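Local coordinates for protein anaerobically-induced outer membrane porin OprE (Pseudomonas aeruginosa, PDB 4FRX) that is thought to act as an outer-membrane porin of the OprD family, a beta-barrel channel for the passage of small solutes, at residues A7-D12 against L47-G52; S51-G56 against T109-V114. All blocks are in the same frame, centred on the assembly; numbering follows the deposited sequence.

In the fold
Both contacts lie at one margin of the barrel wall, with centres about 9 Å apart and each about 27 Å from the centre of the chain. Interaction 1 brings the N-terminal residues 7-12, ahead of strand 17-28, onto residues 47-52, which run from strand 37-50 into the loop after it. Interaction 2 shares Ser51 and Gly52 and carries this loop onto strand 102-114, past strand 59-71, which lies between 37-50 and 102-114 in the antiparallel order of the wall. Ser51 and Gly52 thus tie the N-terminal residues and strand 102-114 to one loop. A C8E detergent molecule touches both contacts, as expected on the outside of a membrane barrel.

Interaction 1: A7-D12 against L47-G52; sequences AGFIED and LNYQSG. With C8E ((hydroxyethyloxy)tri(ethyloxy)octane), chain G.
Ser51 packs CB against one face of the Phe9 ring, 3.8 Å from the ring centroid of Phe9 and 24° off its normal, a CH-pi contact displaced toward the rim. On the opposite face lies the C8E detergent, its C3 over the middle of the ring, so the phenyl group is sandwiched between protein and bound alkyl chain. With CG anti to the backbone N (chi1 -177°), the ring swings in toward Ser51, and CE1 of Phe9 lies 3.9 Å from OH of Tyr49, which meets the ring obliquely.

One backbone hydrogen bond joins the two segments: N of Gly52 donates to O of Phe9 at 2.9 Å, and OG of Ser13 also bonds to this oxygen. Beside it, CA of Gly52 makes a CA-H...O contact with O of Gly8 (3.4 Å), and CB of Asp12 packs 3.7 Å from CA of Gly52.

Other bonds are internal to each segment. Gly8 and Asp12 are joined twice: N of Asp12 donates to O of Gly8 (3.1 Å), and N of Gly8 to OD2 of Asp12 (3.2 Å), approaching from above the carboxylate plane. OG of Ser51 bonds to O of Gly52 at 2.7 Å and also has N of Val62 as a partner.

Strand 59-71 flanks the contact through Val62, which Phe9 touches, while backbone bonds between Asn48 and Ser16 and between Gln50 and Lys14 pair strand 37-50 with the chain leading into strand 17-28.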
loop_
_atom_site.group_PDB
_atom_site.type_symbol
_atom_site.label_atom_id
_atom_site.label_comp_id
_atom_site.label_asym_id
_atom_site.label_seq_id
_atom_site.Cartn_x
_atom_site.Cartn_y
_atom_site.Cartn_z
ATOM N N ALA A 7 31.322 -2.395 -14.631
ATOM C CA ALA A 7 29.911 -2.044 -14.780
ATOM C C ALA A 7 29.407 -2.355 -16.188
ATOM O O ALA A 7 30.146 -2.229 -17.165
ATOM C CB ALA A 7 29.693 -0.577 -14.454
ATOM N N GLY A 8 28.145 -2.755 -16.292
ATOM C CA GLY A 8 27.581 -3.095 -17.582
ATOM C C GLY A 8 26.272 -3.840 -17.487
ATOM O O GLY A 8 25.865 -4.270 -16.402
ATOM N N PHE A 9 25.623 -4.000 -18.638
ATOM C CA PHE A 9 24.324 -4.648 -18.736
ATOM C C PHE A 9 24.393 -6.052 -18.127
ATOM O O PHE A 9 23.560 -6.425 -17.301
ATOM C CB PHE A 9 23.914 -4.722 -20.211
ATOM C CG PHE A 9 22.547 -5.300 -20.439
ATOM C CD1 PHE A 9 22.372 -6.671 -20.619
ATOM C CD2 PHE A 9 21.434 -4.479 -20.488
ATOM C CE1 PHE A 9 21.103 -7.207 -20.831
ATOM C CE2 PHE A 9 20.161 -5.013 -20.705
ATOM C CZ PHE A 9 20.000 -6.374 -20.872
ATOM N N ILE A 10 25.410 -6.812 -18.524
ATOM C CA ILE A 10 25.575 -8.195 -18.068
ATOM C C ILE A 10 26.136 -8.288 -16.657
ATOM O O ILE A 10 25.565 -8.964 -15.801
ATOM C CB ILE A 10 26.531 -8.977 -18.991
ATOM C CG1 ILE A 10 25.952 -9.082 -20.406
ATOM C CG2 ILE A 10 26.826 -10.354 -18.414
ATOM C CD1 ILE A 10 24.566 -9.692 -20.466
ATOM N N GLU A 11 27.262 -7.616 -16.422
ATOM C CA GLU A 11 27.984 -7.748 -15.156
ATOM C C GLU A 11 27.160 -7.319 -13.950
ATOM O O GLU A 11 27.345 -7.857 -12.855
ATOM C CB GLU A 11 29.294 -6.949 -15.182
ATOM N N ASP A 12 26.260 -6.351 -14.143
ATOM C CA ASP A 12 25.452 -5.837 -13.043
ATOM C C ASP A 12 24.036 -6.439 -13.020
ATOM O O ASP A 12 23.214 -6.058 -12.189
ATOM C CB ASP A 12 25.359 -4.305 -13.097
ATOM C CG ASP A 12 26.700 -3.618 -12.861
ATOM O OD1 ASP A 12 27.582 -4.218 -12.205
ATOM O OD2 ASP A 12 26.866 -2.469 -13.330
ATOM N N LEU A 47 9.393 -13.911 -9.504
ATOM C CA LEU A 47 10.720 -13.920 -10.091
ATOM C C LEU A 47 11.065 -12.538 -10.651
ATOM O O LEU A 47 10.428 -12.065 -11.590
ATOM C CB LEU A 47 10.765 -14.988 -11.176
ATOM C CG LEU A 47 11.969 -15.113 -12.095
ATOM C CD1 LEU A 47 13.246 -15.262 -11.300
ATOM C CD2 LEU A 47 11.751 -16.324 -12.989
ATOM N N ASN A 48 12.059 -11.882 -10.051
ATOM C CA ASN A 48 12.469 -10.553 -10.506
ATOM C C ASN A 48 13.771 -10.695 -11.268
ATOM O O ASN A 48 14.632 -11.456 -10.855
ATOM C CB ASN A 48 12.728 -9.614 -9.329
ATOM C CG ASN A 48 11.609 -9.602 -8.318
ATOM O OD1 ASN A 48 11.489 -10.505 -7.490
ATOM N ND2 ASN A 48 10.810 -8.549 -8.344
ATOM N N TYR A 49 13.910 -9.981 -12.381
ATOM C CA TYR A 49 15.184 -9.896 -13.074
ATOM C C TYR A 49 15.460 -8.417 -13.266
ATOM O O TYR A 49 14.553 -7.658 -13.582
ATOM C CB TYR A 49 15.148 -10.632 -14.416
ATOM C CG TYR A 49 16.254 -10.216 -15.360
ATOM C CD1 TYR A 49 17.542 -10.718 -15.224
ATOM C CD2 TYR A 49 16.013 -9.299 -16.376
ATOM C CE1 TYR A 49 18.556 -10.318 -16.079
ATOM C CE2 TYR A 49 17.018 -8.904 -17.240
ATOM C CZ TYR A 49 18.280 -9.409 -17.083
ATOM O OH TYR A 49 19.266 -8.999 -17.947
ATOM N N GLN A 50 16.701 -8.009 -13.018
ATOM C CA GLN A 50 17.109 -6.613 -13.158
ATOM C C GLN A 50 18.420 -6.567 -13.914
ATOM O O GLN A 50 19.447 -6.994 -13.386
ATOM C CB GLN A 50 17.340 -5.983 -11.782
ATOM C CG GLN A 50 16.099 -5.591 -11.009
ATOM C CD GLN A 50 16.447 -4.928 -9.680
ATOM O OE1 GLN A 50 17.200 -3.949 -9.634
ATOM N NE2 GLN A 50 15.916 -5.474 -8.592
ATOM N N SER A 51 18.414 -6.047 -15.136
ATOM C CA SER A 51 19.669 -5.955 -15.877
ATOM C C SER A 51 20.514 -4.829 -15.315
ATOM O O SER A 51 20.046 -4.038 -14.494
ATOM C CB SER A 51 19.419 -5.685 -17.358
ATOM O OG SER A 51 19.169 -4.304 -17.580
ATOM N N GLY A 52 21.767 -4.766 -15.768
ATOM C CA GLY A 52 22.607 -3.606 -15.540
ATOM C C GLY A 52 22.315 -2.609 -16.650
ATOM O O GLY A 52 21.348 -2.780 -17.402
HETATM C C1 C8E G . 24.732 -5.086 -23.897
HETATM C C2 C8E G . 23.686 -5.347 -24.973
HETATM C C3 C8E G . 22.284 -5.426 -24.381
HETATM C C4 C8E G . 21.251 -4.928 -25.383
HETATM C C6 C8E G . 18.557 -3.308 -23.791
HETATM C C7 C8E G . 18.098 -1.862 -23.654
HETATM C C8 C8E G . 16.689 -1.753 -23.082
HETATM O O9 C8E G . 15.800 -1.277 -24.071
HETATM C C10 C8E G . 14.492 -1.155 -23.568
HETATM C C11 C8E G . 13.481 -1.568 -24.629
HETATM O O12 C8E G . 13.486 -2.976 -24.712
HETATM C C13 C8E G . 12.675 -3.603 -23.736
HETATM C C14 C8E G . 11.248 -3.063 -23.773
HETATM O O15 C8E G . 10.617 -3.368 -22.548
HETATM C C16 C8E G . 9.222 -3.193 -22.597
HETATM C C17 C8E G . 8.875 -1.820 -22.033
HETATM O O18 C8E G . 7.490 -1.609 -22.158
HETATM C C19 C8E G . 7.208 -0.499 -22.980
#

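Interaction 2: S51-G56 against T109-V114; sequences SGFTQG and TAKAKV. With C8E ((hydroxyethyloxy)tri(ethyloxy)octane), chain G.
The loop joining strands 37-50 and 59-71 of the barrel folds onto strand 102-114 here, where Phe53 rests against two lysines one residue apart, Lys111 and Lys113, whose CB atoms point to the same side of the strand. The phenyl ring lies between them. CB of Lys113 sits over one face, 3.8 Å from the ring centroid of Phe53, in a CH-pi contact offset toward the rim; on the opposite side of the ring plane, CE of Lys111 makes a second, off-centre CH-pi contact at 4.1 Å from the centroid of the same Phe53 ring. CG of Lys111 meets the ring obliquely, 3.4 Å from CE2 of Phe53. Both lysine side chains cross the phenylalanine at about a right angle, and their methylene groups, rather than their ammonium ends, carry the packing.

In an antiparallel barrel wall, successive residues of a strand point to alternate sides, and this places Lys111 and Lys113 together on the side of Phe53, while CB of Ala112 points away from the loop. Ala110, on the same side as Ala112, meets the C8E detergent, CB to C10 at 3.6 Å, consistent with a membrane-facing surface.

The first torsion of Lys111 sets CG between the backbone N and the carbonyl carbon (chi1 71°), and from there the extended chain runs past the ring to the backbone of Ser51. There NZ donates to O of Ser51 at 2.8 Å, tilted 32° from the carbonyl plane. The same nitrogen forms a salt bridge with OD1 of Asp63 on the intervening strand 59-71, so the ammonium group links a loop carbonyl to a carboxylate. Glu118 of strand 117-121 touches both Phe53 and Lys111.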
loop_
_atom_site.group_PDB
_atom_site.type_symbol
_atom_site.label_atom_id
_atom_site.label_comp_id
_atom_site.label_asym_id
_atom_site.label_seq_id
_atom_site.Cartn_x
_atom_site.Cartn_y
_atom_site.Cartn_z
ATOM N N SER A 51 18.414 -6.047 -15.136
ATOM C CA SER A 51 19.669 -5.955 -15.877
ATOM C C SER A 51 20.514 -4.829 -15.315
ATOM O O SER A 51 20.046 -4.038 -14.494
ATOM C CB SER A 51 19.419 -5.685 -17.358
ATOM O OG SER A 51 19.169 -4.304 -17.580
ATOM N N GLY A 52 21.767 -4.766 -15.768
ATOM C CA GLY A 52 22.607 -3.606 -15.540
ATOM C C GLY A 52 22.315 -2.609 -16.650
ATOM O O GLY A 52 21.348 -2.780 -17.402
ATOM N N PHE A 53 23.140 -1.571 -16.753
ATOM C CA PHE A 53 22.964 -0.543 -17.772
ATOM C C PHE A 53 24.082 -0.601 -18.806
ATOM O O PHE A 53 25.248 -0.793 -18.452
ATOM C CB PHE A 53 22.910 0.845 -17.131
ATOM C CG PHE A 53 21.698 1.054 -16.286
ATOM C CD1 PHE A 53 21.706 0.700 -14.946
ATOM C CD2 PHE A 53 20.534 1.574 -16.837
ATOM C CE1 PHE A 53 20.578 0.873 -14.161
ATOM C CE2 PHE A 53 19.403 1.754 -16.049
ATOM C CZ PHE A 53 19.431 1.398 -14.711
ATOM N N THR A 54 23.709 -0.441 -20.072
ATOM C CA THR A 54 24.679 -0.325 -21.157
ATOM C C THR A 54 25.610 0.858 -20.905
ATOM O O THR A 54 25.276 1.781 -20.161
ATOM C CB THR A 54 23.998 -0.129 -22.517
ATOM O OG1 THR A 54 23.149 1.029 -22.472
ATOM C CG2 THR A 54 23.167 -1.363 -22.893
ATOM N N GLN A 55 26.779 0.830 -21.537
ATOM C CA GLN A 55 27.783 1.855 -21.301
ATOM C C GLN A 55 27.431 3.161 -22.004
ATOM O O GLN A 55 26.686 3.176 -22.989
ATOM C CB GLN A 55 29.163 1.356 -21.728
ATOM C CG GLN A 55 29.682 0.203 -20.862
ATOM N N GLY A 56 27.964 4.257 -21.483
ATOM C CA GLY A 56 27.700 5.570 -22.042
ATOM C C GLY A 56 27.061 6.451 -20.987
ATOM O O GLY A 56 26.559 5.954 -19.972
ATOM N N THR A 109 9.850 -3.772 -17.724
ATOM C CA THR A 109 10.125 -2.357 -17.532
ATOM C C THR A 109 11.398 -1.970 -18.285
ATOM O O THR A 109 12.482 -2.488 -17.990
ATOM C CB THR A 109 10.332 -2.052 -16.040
ATOM O OG1 THR A 109 9.241 -2.602 -15.297
ATOM C CG2 THR A 109 10.402 -0.536 -15.796
ATOM N N ALA A 110 11.269 -1.082 -19.266
ATOM C CA ALA A 110 12.445 -0.508 -19.916
ATOM C C ALA A 110 13.011 0.578 -19.001
ATOM O O ALA A 110 12.254 1.278 -18.332
ATOM C CB ALA A 110 12.068 0.086 -21.260
ATOM N N LYS A 111 14.329 0.721 -18.965
ATOM C CA LYS A 111 14.930 1.745 -18.112
ATOM C C LYS A 111 16.127 2.445 -18.743
ATOM O O LYS A 111 16.861 1.867 -19.548
ATOM C CB LYS A 111 15.306 1.172 -16.744
ATOM C CG LYS A 111 16.472 0.221 -16.771
ATOM C CD LYS A 111 16.543 -0.598 -15.485
ATOM C CE LYS A 111 17.645 -1.647 -15.558
ATOM N NZ LYS A 111 17.878 -2.313 -14.236
ATOM N N ALA A 112 16.306 3.704 -18.375
ATOM C CA ALA A 112 17.468 4.461 -18.801
ATOM C C ALA A 112 18.005 5.186 -17.589
ATOM O O ALA A 112 17.246 5.530 -16.683
ATOM C CB ALA A 112 17.093 5.448 -19.894
ATOM N N LYS A 113 19.311 5.410 -17.552
ATOM C CA LYS A 113 19.892 6.091 -16.408
ATOM C C LYS A 113 21.037 6.993 -16.817
ATOM O O LYS A 113 21.845 6.625 -17.662
ATOM C CB LYS A 113 20.371 5.064 -15.384
ATOM C CG LYS A 113 20.850 5.646 -14.057
ATOM C CD LYS A 113 20.762 4.558 -12.994
ATOM C CE LYS A 113 21.349 5.006 -11.668
ATOM N NZ LYS A 113 21.332 3.886 -10.672
ATOM N N VAL A 114 21.068 8.184 -16.226
ATOM C CA VAL A 114 22.198 9.089 -16.328
ATOM C C VAL A 114 22.563 9.487 -14.906
ATOM O O VAL A 114 21.724 10.027 -14.167
ATOM C CB VAL A 114 21.850 10.356 -17.105
ATOM C CG1 VAL A 114 23.110 11.208 -17.303
ATOM C CG2 VAL A 114 21.205 10.012 -18.446
HETATM C C1 C8E G . 24.732 -5.086 -23.897
HETATM C C2 C8E G . 23.686 -5.347 -24.973
HETATM C C3 C8E G . 22.284 -5.426 -24.381
HETATM C C4 C8E G . 21.251 -4.928 -25.383
HETATM C C6 C8E G . 18.557 -3.308 -23.791
HETATM C C7 C8E G . 18.098 -1.862 -23.654
HETATM C C8 C8E G . 16.689 -1.753 -23.082
HETATM O O9 C8E G . 15.800 -1.277 -24.071
HETATM C C10 C8E G . 14.492 -1.155 -23.568
HETATM C C11 C8E G . 13.481 -1.568 -24.629
HETATM O O12 C8E G . 13.486 -2.976 -24.712
HETATM C C13 C8E G . 12.675 -3.603 -23.736
HETATM C C14 C8E G . 11.248 -3.063 -23.773
HETATM O O15 C8E G . 10.617 -3.368 -22.548
HETATM C C16 C8E G . 9.222 -3.193 -22.597
HETATM C C17 C8E G . 8.875 -1.820 -22.033
HETATM O O18 C8E G . 7.490 -1.609 -22.158
HETATM C C19 C8E G . 7.208 -0.499 -22.980
#